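Local structure of pyocin-S2 (Pseudomonas aeruginosa, 5ODW) at residues 76-89 with 101-113. The protein kills sensitive bacteria as a bacteriocin nuclease that breaks down chromosomal DNA, represented here by its N-terminal part without the C-terminal nuclease domain. Numbering follows the deposited sequence.
Sequences TLKEVDELKSEAGL and DEKSIVDALMDAK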
ATOM      1  N   THR C  76     -12.585 -22.588  52.841  1.00 43.12           N
ATOM      2  CA  THR C  76     -13.648 -23.549  52.577  1.00 42.31           C
ATOM      3  C   THR C  76     -14.343 -23.974  53.900  1.00 47.03           C
ATOM      4  O   THR C  76     -15.577 -24.061  53.924  1.00 46.09           O
ATOM      5  CB  THR C  76     -13.154 -24.683  51.682  1.00 47.70           C
ATOM      6  OG1 THR C  76     -14.270 -25.285  51.030  1.00 44.42           O
ATOM      7  CG2 THR C  76     -12.331 -25.705  52.411  1.00 47.99           C
ATOM      8  N   LEU C  77     -13.584 -24.124  55.014  1.00 44.05           N
ATOM      9  CA  LEU C  77     -14.217 -24.439  56.297  1.00 43.03           C
ATOM     10  C   LEU C  77     -15.066 -23.254  56.802  1.00 46.55           C
ATOM     11  O   LEU C  77     -16.068 -23.479  57.484  1.00 46.74           O
ATOM     12  CB  LEU C  77     -13.239 -24.976  57.356  1.00 43.03           C
ATOM     13  CG  LEU C  77     -12.575 -26.351  57.065  1.00 47.01           C
ATOM     14  CD1 LEU C  77     -11.586 -26.710  58.151  1.00 47.49           C
ATOM     15  CD2 LEU C  77     -13.600 -27.495  56.887  1.00 46.66           C
ATOM     16  N   LYS C  78     -14.726 -22.021  56.377  1.00 42.41           N
ATOM     17  CA  LYS C  78     -15.507 -20.821  56.678  1.00 42.98           C
ATOM     18  C   LYS C  78     -16.816 -20.826  55.826  1.00 46.19           C
ATOM     19  O   LYS C  78     -17.852 -20.325  56.295  1.00 45.77           O
ATOM     20  CB  LYS C  78     -14.683 -19.542  56.429  1.00 46.44           C
ATOM     21  CG  LYS C  78     -15.234 -18.282  57.103  1.00 68.30           C
ATOM     22  CD  LYS C  78     -14.726 -17.018  56.388  1.00 82.90           C
ATOM     23  CE  LYS C  78     -15.594 -15.801  56.632  1.00 91.61           C
ATOM     24  NZ  LYS C  78     -15.174 -14.641  55.799  1.00 92.32           N
ATOM     25  N   GLU C  79     -16.769 -21.400  54.586  1.00 41.63           N
ATOM     26  CA  GLU C  79     -17.955 -21.512  53.713  1.00 41.24           C
ATOM     27  C   GLU C  79     -18.938 -22.468  54.391  1.00 46.89           C
ATOM     28  O   GLU C  79     -20.137 -22.170  54.502  1.00 46.74           O
ATOM     29  CB  GLU C  79     -17.590 -22.078  52.330  1.00 41.73           C
ATOM     30  CG  GLU C  79     -17.047 -21.080  51.328  1.00 47.56           C
ATOM     31  CD  GLU C  79     -16.892 -21.646  49.926  1.00 58.05           C
ATOM     32  OE1 GLU C  79     -17.722 -22.500  49.534  1.00 50.30           O
ATOM     33  OE2 GLU C  79     -15.961 -21.213  49.207  1.00 41.05           O
ATOM     34  N   VAL C  80     -18.383 -23.617  54.867  1.00 42.98           N
ATOM     35  CA  VAL C  80     -19.063 -24.686  55.593  1.00 41.87           C
ATOM     36  C   VAL C  80     -19.715 -24.070  56.834  1.00 44.73           C
ATOM     37  O   VAL C  80     -20.903 -24.296  57.063  1.00 44.35           O
ATOM     38  CB  VAL C  80     -18.060 -25.840  55.927  1.00 45.27           C
ATOM     39  CG1 VAL C  80     -18.622 -26.830  56.956  1.00 44.89           C
ATOM     40  CG2 VAL C  80     -17.632 -26.575  54.663  1.00 44.82           C
ATOM     41  N   ASP C  81     -18.957 -23.243  57.581  1.00 41.43           N
ATOM     42  CA  ASP C  81     -19.438 -22.589  58.798  1.00 41.96           C
ATOM     43  C   ASP C  81     -20.562 -21.565  58.525  1.00 48.80           C
ATOM     44  O   ASP C  81     -21.499 -21.504  59.329  1.00 49.33           O
ATOM     45  CB  ASP C  81     -18.283 -21.999  59.618  1.00 43.43           C
ATOM     46  CG  ASP C  81     -17.469 -23.043  60.384  1.00 53.31           C
ATOM     47  OD1 ASP C  81     -17.488 -24.238  59.983  1.00 52.76           O
ATOM     48  OD2 ASP C  81     -16.784 -22.663  61.355  1.00 61.91           O
ATOM     49  N   GLU C  82     -20.518 -20.842  57.404  1.00 45.83           N
ATOM     50  CA  GLU C  82     -21.619 -19.939  57.035  1.00 46.13           C
ATOM     51  C   GLU C  82     -22.917 -20.702  56.714  1.00 49.01           C
ATOM     52  O   GLU C  82     -23.992 -20.323  57.166  1.00 49.06           O
ATOM     53  CB  GLU C  82     -21.234 -19.054  55.851  1.00 47.86           C
ATOM     54  CG  GLU C  82     -20.563 -17.748  56.239  1.00 65.55           C
ATOM     55  CD  GLU C  82     -21.457 -16.864  57.084  1.00 99.75           C
ATOM     56  OE1 GLU C  82     -22.536 -17.332  57.496  1.00 97.62           O
ATOM     57  OE2 GLU C  82     -21.082 -15.701  57.338  1.00 92.61           O
ATOM     58  N   LEU C  83     -22.805 -21.779  55.935  1.00 44.27           N
ATOM     59  CA  LEU C  83     -23.939 -22.651  55.612  1.00 43.99           C
ATOM     60  C   LEU C  83     -24.469 -23.380  56.828  1.00 48.84           C
ATOM     61  O   LEU C  83     -25.676 -23.591  56.920  1.00 49.91           O
ATOM     62  CB  LEU C  83     -23.563 -23.681  54.550  1.00 43.47           C
ATOM     63  CG  LEU C  83     -23.418 -23.186  53.122  1.00 48.46           C
ATOM     64  CD1 LEU C  83     -22.940 -24.305  52.240  1.00 48.66           C
ATOM     65  CD2 LEU C  83     -24.734 -22.620  52.571  1.00 50.90           C
ATOM     66  N   LYS C  84     -23.569 -23.801  57.734  1.00 44.52           N
ATOM     67  CA  LYS C  84     -23.886 -24.489  58.986  1.00 44.46           C
ATOM     68  C   LYS C  84     -24.792 -23.586  59.841  1.00 48.31           C
ATOM     69  O   LYS C  84     -25.851 -24.025  60.302  1.00 47.22           O
ATOM     70  CB  LYS C  84     -22.581 -24.760  59.752  1.00 46.78           C
ATOM     71  CG  LYS C  84     -22.503 -26.088  60.485  1.00 49.61           C
ATOM     72  CD  LYS C  84     -21.282 -26.126  61.410  1.00 57.27           C
ATOM     73  CE  LYS C  84     -19.975 -26.290  60.672  1.00 66.19           C
ATOM     74  NZ  LYS C  84     -18.799 -26.157  61.570  1.00 74.06           N
ATOM     75  N   SER C  85     -24.375 -22.304  60.012  1.00 45.33           N
ATOM     76  CA  SER C  85     -25.104 -21.318  60.805  1.00 45.44           C
ATOM     77  C   SER C  85     -26.335 -20.789  60.099  1.00 48.29           C
ATOM     78  O   SER C  85     -27.353 -20.583  60.764  1.00 49.74           O
ATOM     79  CB  SER C  85     -24.186 -20.201  61.278  1.00 49.22           C
ATOM     80  OG  SER C  85     -23.520 -20.639  62.454  1.00 59.77           O
ATOM     81  N   GLU C  86     -26.277 -20.641  58.757  1.00 42.38           N
ATOM     82  CA  GLU C  86     -27.414 -20.227  57.922  1.00 42.13           C
ATOM     83  C   GLU C  86     -28.589 -21.220  58.052  1.00 46.31           C
ATOM     84  O   GLU C  86     -29.738 -20.834  57.834  1.00 48.44           O
ATOM     85  CB  GLU C  86     -26.993 -20.156  56.453  1.00 43.06           C
ATOM     86  CG  GLU C  86     -26.473 -18.792  56.048  1.00 53.78           C
ATOM     87  CD  GLU C  86     -25.758 -18.744  54.717  1.00 70.05           C
ATOM     88  OE1 GLU C  86     -26.144 -19.500  53.794  1.00 69.87           O
ATOM     89  OE2 GLU C  86     -24.831 -17.914  54.585  1.00 62.17           O
ATOM     90  N   ALA C  87     -28.290 -22.487  58.438  1.00 39.51           N
ATOM     91  CA  ALA C  87     -29.241 -23.570  58.624  1.00 38.11           C
ATOM     92  C   ALA C  87     -29.636 -23.748  60.105  1.00 44.24           C
ATOM     93  O   ALA C  87     -30.315 -24.708  60.462  1.00 42.99           O
ATOM     94  CB  ALA C  87     -28.643 -24.844  58.081  1.00 37.35           C
ATOM     95  N   GLY C  88     -29.193 -22.842  60.959  1.00 43.72           N
ATOM     96  CA  GLY C  88     -29.509 -22.915  62.378  1.00 45.29           C
ATOM     97  C   GLY C  88     -28.647 -23.820  63.229  1.00 52.51           C
ATOM     98  O   GLY C  88     -28.802 -23.815  64.450  1.00 52.06           O
ATOM     99  N   LEU C  89     -27.723 -24.581  62.614  1.00 52.69           N
ATOM    100  CA  LEU C  89     -26.819 -25.483  63.341  1.00 53.79           C
ATOM    101  C   LEU C  89     -25.710 -24.709  64.083  1.00 62.23           C
ATOM    102  O   LEU C  89     -25.334 -23.626  63.621  1.00 62.55           O
ATOM    103  CB  LEU C  89     -26.167 -26.535  62.398  1.00 53.04           C
ATOM    104  CG  LEU C  89     -27.049 -27.589  61.746  1.00 57.03           C
ATOM    105  CD1 LEU C  89     -26.226 -28.469  60.869  1.00 55.89           C
ATOM    106  CD2 LEU C  89     -27.789 -28.441  62.784  1.00 60.71           C
ATOM    107  N   ASP C 101     -26.573 -33.926  60.211  1.00 51.78           N
ATOM    108  CA  ASP C 101     -27.060 -32.704  59.571  1.00 51.19           C
ATOM    109  C   ASP C 101     -25.896 -31.954  58.913  1.00 51.98           C
ATOM    110  O   ASP C 101     -26.029 -31.505  57.775  1.00 51.49           O
ATOM    111  CB  ASP C 101     -27.797 -31.802  60.581  1.00 53.38           C
ATOM    112  CG  ASP C 101     -29.223 -32.200  60.922  1.00 68.26           C
ATOM    113  OD1 ASP C 101     -29.899 -32.801  60.057  1.00 69.85           O
ATOM    114  OD2 ASP C 101     -29.681 -31.865  62.034  1.00 77.83           O
ATOM    115  N   GLU C 102     -24.754 -31.856  59.629  1.00 47.21           N
ATOM    116  CA  GLU C 102     -23.498 -31.215  59.209  1.00 46.40           C
ATOM    117  C   GLU C 102     -22.902 -31.942  58.012  1.00 49.25           C
ATOM    118  O   GLU C 102     -22.443 -31.277  57.090  1.00 48.80           O
ATOM    119  CB  GLU C 102     -22.495 -31.237  60.367  1.00 47.54           C
ATOM    120  CG  GLU C 102     -21.358 -30.234  60.308  1.00 60.06           C
ATOM    121  CD  GLU C 102     -20.532 -30.224  61.587  1.00 95.49           C
ATOM    122  OE1 GLU C 102     -20.484 -31.267  62.282  1.00 97.45           O
ATOM    123  OE2 GLU C 102     -19.938 -29.168  61.901  1.00 94.16           O
ATOM    124  N   LYS C 103     -22.909 -33.299  58.018  1.00 44.88           N
ATOM    125  CA  LYS C 103     -22.370 -34.062  56.900  1.00 44.81           C
ATOM    126  C   LYS C 103     -23.095 -33.706  55.606  1.00 50.53           C
ATOM    127  O   LYS C 103     -22.421 -33.402  54.618  1.00 51.68           O
ATOM    128  CB  LYS C 103     -22.354 -35.583  57.154  1.00 46.53           C
ATOM    129  CG  LYS C 103     -21.478 -36.341  56.133  1.00 48.60           C
ATOM    130  CD  LYS C 103     -21.533 -37.848  56.301  1.00 54.93           C
ATOM    131  CE  LYS C 103     -21.270 -38.588  55.010  1.00 63.79           C
ATOM    132  NZ  LYS C 103     -22.493 -38.703  54.172  1.00 69.38           N
ATOM    133  N   SER C 104     -24.418 -33.603  55.639  1.00 45.84           N
ATOM    134  CA  SER C 104     -25.189 -33.322  54.434  1.00 45.21           C
ATOM    135  C   SER C 104     -24.777 -32.003  53.805  1.00 45.62           C
ATOM    136  O   SER C 104     -24.674 -31.894  52.589  1.00 46.17           O
ATOM    137  CB  SER C 104     -26.671 -33.288  54.780  1.00 49.67           C
ATOM    138  OG  SER C 104     -26.968 -34.284  55.737  1.00 61.52           O
ATOM    139  N   ILE C 105     -24.553 -31.002  54.641  1.00 38.01           N
ATOM    140  CA  ILE C 105     -24.087 -29.681  54.190  1.00 36.30           C
ATOM    141  C   ILE C 105     -22.762 -29.813  53.396  1.00 41.16           C
ATOM    142  O   ILE C 105     -22.667 -29.269  52.293  1.00 41.71           O
ATOM    143  CB  ILE C 105     -23.987 -28.672  55.380  1.00 37.54           C
ATOM    144  CG1 ILE C 105     -25.374 -28.194  55.836  1.00 37.03           C
ATOM    145  CG2 ILE C 105     -23.050 -27.474  55.074  1.00 37.42           C
ATOM    146  CD1 ILE C 105     -25.465 -27.902  57.320  1.00 36.66           C
ATOM    147  N   VAL C 106     -21.769 -30.546  53.966  1.00 37.64           N
ATOM    148  CA  VAL C 106     -20.443 -30.844  53.398  1.00 37.67           C
ATOM    149  C   VAL C 106     -20.601 -31.559  52.032  1.00 42.21           C
ATOM    150  O   VAL C 106     -19.978 -31.136  51.047  1.00 42.06           O
ATOM    151  CB  VAL C 106     -19.557 -31.637  54.410  1.00 41.96           C
ATOM    152  CG1 VAL C 106     -18.337 -32.268  53.729  1.00 42.41           C
ATOM    153  CG2 VAL C 106     -19.128 -30.754  55.589  1.00 40.92           C
ATOM    154  N   ASP C 107     -21.466 -32.574  51.996  1.00 38.55           N
ATOM    155  CA  ASP C 107     -21.802 -33.307  50.777  1.00 39.04           C
ATOM    156  C   ASP C 107     -22.537 -32.447  49.736  1.00 43.55           C
ATOM    157  O   ASP C 107     -22.255 -32.534  48.551  1.00 43.85           O
ATOM    158  CB  ASP C 107     -22.655 -34.531  51.111  1.00 41.40           C
ATOM    159  CG  ASP C 107     -21.886 -35.597  51.858  1.00 51.60           C
ATOM    160  OD1 ASP C 107     -20.690 -35.392  52.134  1.00 52.55           O
ATOM    161  OD2 ASP C 107     -22.478 -36.647  52.169  1.00 55.83           O
ATOM    162  N   ALA C 108     -23.488 -31.633  50.189  1.00 40.29           N
ATOM    163  CA  ALA C 108     -24.258 -30.739  49.319  1.00 40.06           C
ATOM    164  C   ALA C 108     -23.338 -29.720  48.713  1.00 45.82           C
ATOM    165  O   ALA C 108     -23.481 -29.418  47.517  1.00 46.71           O
ATOM    166  CB  ALA C 108     -25.366 -30.048  50.094  1.00 40.23           C
ATOM    167  N   LEU C 109     -22.365 -29.214  49.522  1.00 41.86           N
ATOM    168  CA  LEU C 109     -21.363 -28.248  49.069  1.00 41.51           C
ATOM    169  C   LEU C 109     -20.420 -28.910  48.086  1.00 49.58           C
ATOM    170  O   LEU C 109     -20.161 -28.338  47.032  1.00 49.42           O
ATOM    171  CB  LEU C 109     -20.579 -27.633  50.237  1.00 40.07           C
ATOM    172  CG  LEU C 109     -19.713 -26.409  49.899  1.00 43.19           C
ATOM    173  CD1 LEU C 109     -20.554 -25.235  49.384  1.00 42.02           C
ATOM    174  CD2 LEU C 109     -18.877 -25.989  51.097  1.00 45.49           C
ATOM    175  N   MET C 110     -19.947 -30.131  48.419  1.00 48.51           N
ATOM    176  CA  MET C 110     -19.066 -30.951  47.599  1.00 49.62           C
ATOM    177  C   MET C 110     -19.687 -31.175  46.222  1.00 55.37           C
ATOM    178  O   MET C 110     -19.023 -30.910  45.217  1.00 55.37           O
ATOM    179  CB  MET C 110     -18.820 -32.301  48.288  1.00 52.95           C
ATOM    180  CG  MET C 110     -17.486 -32.924  47.950  1.00 57.67           C
ATOM    181  SD  MET C 110     -17.428 -34.716  48.232  1.00 63.58           S
ATOM    182  CE  MET C 110     -17.464 -34.787  50.022  1.00 59.02           C
ATOM    183  N   ASP C 111     -20.945 -31.596  46.190  1.00 53.55           N
ATOM    184  CA  ASP C 111     -21.650 -31.840  44.941  1.00 55.16           C
ATOM    185  C   ASP C 111     -21.801 -30.571  44.106  1.00 57.57           C
ATOM    186  O   ASP C 111     -21.684 -30.612  42.886  1.00 56.83           O
ATOM    187  CB  ASP C 111     -23.019 -32.464  45.214  1.00 58.47           C
ATOM    188  CG  ASP C 111     -22.919 -33.903  45.675  1.00 71.59           C
ATOM    189  OD1 ASP C 111     -21.795 -34.436  45.729  1.00 72.06           O
ATOM    190  OD2 ASP C 111     -23.967 -34.504  45.981  1.00 79.43           O
ATOM    191  N   ALA C 112     -22.078 -29.451  44.765  1.00 52.13           N
ATOM    192  CA  ALA C 112     -22.239 -28.178  44.070  1.00 51.01           C
ATOM    193  C   ALA C 112     -20.941 -27.797  43.376  1.00 52.32           C
ATOM    194  O   ALA C 112     -20.935 -27.306  42.253  1.00 51.69           O
ATOM    195  CB  ALA C 112     -22.651 -27.096  45.051  1.00 50.88           C
ATOM    196  N   LYS C 113     -19.840 -28.026  44.075  1.00 47.07           N
ATOM    197  CA  LYS C 113     -18.493 -27.755  43.569  1.00 46.06           C
ATOM    198  C   LYS C 113     -18.116 -28.731  42.473  1.00 52.14           C
ATOM    199  O   LYS C 113     -17.448 -28.353  41.503  1.00 51.45           O
ATOM    200  CB  LYS C 113     -17.462 -27.752  44.709  1.00 46.04           C
ATOM    201  CG  LYS C 113     -17.682 -26.570  45.634  1.00 42.57           C
ATOM    202  CD  LYS C 113     -16.550 -26.292  46.583  1.00 47.40           C
ATOM    203  CE  LYS C 113     -16.846 -25.051  47.396  1.00 53.70           C
ATOM    204  NZ  LYS C 113     -16.988 -23.847  46.534  1.00 60.24           N
TER
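Consecutive helices 72-86 and 96-121 cross steeply through a short connection, which brings helix 72-86 and the turn that ends it against helix 96-121, with V80, L83 and L89 meeting I105, V106 and L109 in an apolar seam. The two segments run at 125° to each other, their axes 10.1 Å apart at the nearest point. L109 crosses V80 and L83 obliquely, its CD2 touching V80 CG2 at 3.8 Å and its CD1 packing on L83 CD1. With CG anti to the backbone N (chi1 -168°), both methyls of L109 are carried to this face. The branches of I105 divide the work, CG2 lying against L83 CB while CD1 extends to meet L89 CD1 tip to tip at 3.7 Å. CD1 of L89 also rests on D101 CB, the two side chains crossing at about a right angle. L89 is brought there by a Schellman motif, in which G88, with positive phi, ends helix 72-86 and L89 N bonds weakly to K84 O.

Charged pairs flank the seam. K84, bent at chi3 (-74°), links two carboxylates in a salt-bridge network: its NZ forms a salt bridge with E102 OE2 at 3.2 Å and a hydrogen-bonded one with D81 OD1 at 2.8 Å, met from above the carboxylate plane; a hydrogen bond to G91 O ties this ammonium to the connecting loop. Farther along, K113 NZ forms a salt bridge with E79 OE1 at 3.4 Å, its hydrogen bond weak. The long helix 153-204 packs beside both helices, I178 touching T76, L186 touching E102 and Q175 contacting both E79 and K113, while D107 hydrogen-bonds to S183.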